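Local coordinates for DNA topoisomerase 2-associated protein PAT1 (Saccharomyces cerevisiae, PDB 5LMG) that activates mRNA decapping and represses translation in yeast, its C-terminal domain directly binding the decapping enzyme Dcp2 and the exonuclease Xrn1, at residues E180-L185 against S212-I217. The protein carries 2 engineered substitutions. Sequence-based numbering, arbitrary orientation.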
loop_
_atom_site.group_PDB
_atom_site.type_symbol
_atom_site.label_atom_id
_atom_site.label_comp_id
_atom_site.label_asym_id
_atom_site.label_seq_id
_atom_site.Cartn_x
_atom_site.Cartn_y
_atom_site.Cartn_z
ATOM N N GLU A 180 6.584 7.210 -18.278
ATOM C CA GLU A 180 6.229 7.891 -17.036
ATOM C C GLU A 180 6.136 6.947 -15.823
ATOM O O GLU A 180 6.723 7.268 -14.788
ATOM C CB GLU A 180 4.952 8.729 -17.218
ATOM C CG GLU A 180 5.183 9.989 -18.048
ATOM C CD GLU A 180 3.956 10.659 -18.641
ATOM O OE1 GLU A 180 2.855 10.063 -18.581
ATOM O OE2 GLU A 180 4.104 11.769 -19.204
ATOM N N ILE A 181 5.448 5.782 -15.961
ATOM C CA ILE A 181 5.326 4.755 -14.905
ATOM C C ILE A 181 6.716 4.187 -14.571
ATOM O O ILE A 181 7.057 4.086 -13.387
ATOM C CB ILE A 181 4.303 3.636 -15.259
ATOM C CG1 ILE A 181 2.888 4.219 -15.417
ATOM C CG2 ILE A 181 4.303 2.509 -14.197
ATOM C CD1 ILE A 181 2.077 3.555 -16.507
ATOM N N MET A 182 7.529 3.874 -15.615
ATOM C CA MET A 182 8.900 3.373 -15.450
ATOM C C MET A 182 9.722 4.406 -14.679
ATOM O O MET A 182 10.410 4.041 -13.724
ATOM C CB MET A 182 9.556 3.003 -16.795
ATOM C CG MET A 182 8.922 1.790 -17.494
ATOM S SD MET A 182 8.867 0.272 -16.500
ATOM C CE MET A 182 7.128 0.038 -16.378
ATOM N N GLY A 183 9.534 5.687 -15.026
ATOM C CA GLY A 183 10.161 6.818 -14.351
ATOM C C GLY A 183 9.876 6.844 -12.853
ATOM O O GLY A 183 10.801 7.015 -12.055
ATOM N N LEU A 184 8.605 6.617 -12.455
ATOM C CA LEU A 184 8.190 6.619 -11.040
ATOM C C LEU A 184 8.776 5.447 -10.258
ATOM O O LEU A 184 9.174 5.621 -9.108
ATOM C CB LEU A 184 6.652 6.681 -10.883
ATOM C CG LEU A 184 5.929 7.925 -11.438
ATOM C CD1 LEU A 184 4.429 7.768 -11.315
ATOM C CD2 LEU A 184 6.363 9.202 -10.718
ATOM N N LEU A 185 8.864 4.269 -10.891
ATOM C CA LEU A 185 9.445 3.064 -10.289
ATOM C C LEU A 185 10.931 3.271 -9.994
ATOM O O LEU A 185 11.398 2.922 -8.902
ATOM C CB LEU A 185 9.262 1.865 -11.229
ATOM C CG LEU A 185 7.933 1.129 -11.114
ATOM C CD1 LEU A 185 7.595 0.427 -12.422
ATOM C CD2 LEU A 185 7.942 0.150 -9.954
ATOM N N SER A 212 1.270 -3.133 -10.340
ATOM C CA SER A 212 -0.006 -3.469 -10.989
ATOM C C SER A 212 -0.254 -2.632 -12.255
ATOM O O SER A 212 -0.679 -3.187 -13.269
ATOM C CB SER A 212 -1.168 -3.336 -10.015
ATOM O OG SER A 212 -0.970 -4.215 -8.922
ATOM N N ARG A 213 0.064 -1.322 -12.207
ATOM C CA ARG A 213 -0.080 -0.421 -13.356
ATOM C C ARG A 213 0.910 -0.762 -14.481
ATOM O O ARG A 213 0.494 -0.861 -15.635
ATOM C CB ARG A 213 0.004 1.060 -12.931
ATOM C CG ARG A 213 -0.343 2.095 -14.034
ATOM C CD ARG A 213 -1.620 1.843 -14.851
ATOM N NE ARG A 213 -2.789 1.533 -14.022
ATOM C CZ ARG A 213 -3.937 1.053 -14.491
ATOM N NH1 ARG A 213 -4.091 0.831 -15.792
ATOM N NH2 ARG A 213 -4.941 0.790 -13.664
ATOM N N ALA A 214 2.198 -0.989 -14.130
ATOM C CA ALA A 214 3.271 -1.391 -15.049
ATOM C C ALA A 214 2.881 -2.688 -15.795
ATOM O O ALA A 214 3.050 -2.763 -17.013
ATOM C CB ALA A 214 4.568 -1.603 -14.276
ATOM N N ALA A 215 2.314 -3.679 -15.055
ATOM C CA ALA A 215 1.866 -4.978 -15.578
ATOM C C ALA A 215 0.718 -4.860 -16.596
ATOM O O ALA A 215 0.605 -5.721 -17.467
ATOM C CB ALA A 215 1.447 -5.888 -14.432
ATOM N N LEU A 216 -0.143 -3.830 -16.464
ATOM C CA LEU A 216 -1.276 -3.608 -17.371
ATOM C C LEU A 216 -0.862 -2.970 -18.699
ATOM O O LEU A 216 -1.534 -3.191 -19.707
ATOM C CB LEU A 216 -2.413 -2.820 -16.699
ATOM C CG LEU A 216 -3.196 -3.573 -15.614
ATOM C CD1 LEU A 216 -3.942 -2.612 -14.723
ATOM C CD2 LEU A 216 -4.145 -4.603 -16.209
ATOM N N ILE A 217 0.256 -2.210 -18.704
ATOM C CA ILE A 217 0.812 -1.573 -19.903
ATOM C C ILE A 217 1.445 -2.686 -20.749
ATOM O O ILE A 217 2.557 -3.130 -20.446
ATOM C CB ILE A 217 1.835 -0.431 -19.555
ATOM C CG1 ILE A 217 1.233 0.647 -18.604
ATOM C CG2 ILE A 217 2.461 0.204 -20.821
ATOM C CD1 ILE A 217 0.058 1.576 -19.152
#
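Two neighbouring helices of the alpha-helical Pat1 C-terminal domain, 178-191 and 201-216, meet here through apolar side chains, with Ile181 facing Arg213, Ala214 and, just past the end of helix 201-216, Ile217. Both branches of Ile181 make contact: chi1 of -62° sets CG1 beside the backbone N and CG2 anti to it, CG2 lies 4.1 Å from Ala214 CB, and the longer branch carries CD1 to 3.7 Å from Ile217 CG1, the two isoleucines reaching tip to tip. The same CD1 stands 3.8 Å from Arg213 CG; the arginine contributes this methylene, and bends at chi2 and chi3 lead the guanidinium away, where Leu216 CD1 lies above one face, toward its rim. The short segments run nearly antiparallel, at 148° with axes 10.1 Å apart, a helix pair joined through the short helix 194-197 and consistent with the alpha-helical repeat architecture of the TPR clan in which this family is placed. The methyl of Ala214 also receives two further side chains: Met182 turns its end inward and brings CE to 3.7 Å from Ala214 CB, and Leu185 CD1 approaches that methyl at 4.1 Å. Trp235 of helix 234-246 touches Met182, Leu185 and Ala214, extending this apolar layer to a third helix, while Arg213 also packs on Leu172 of helix 151-174.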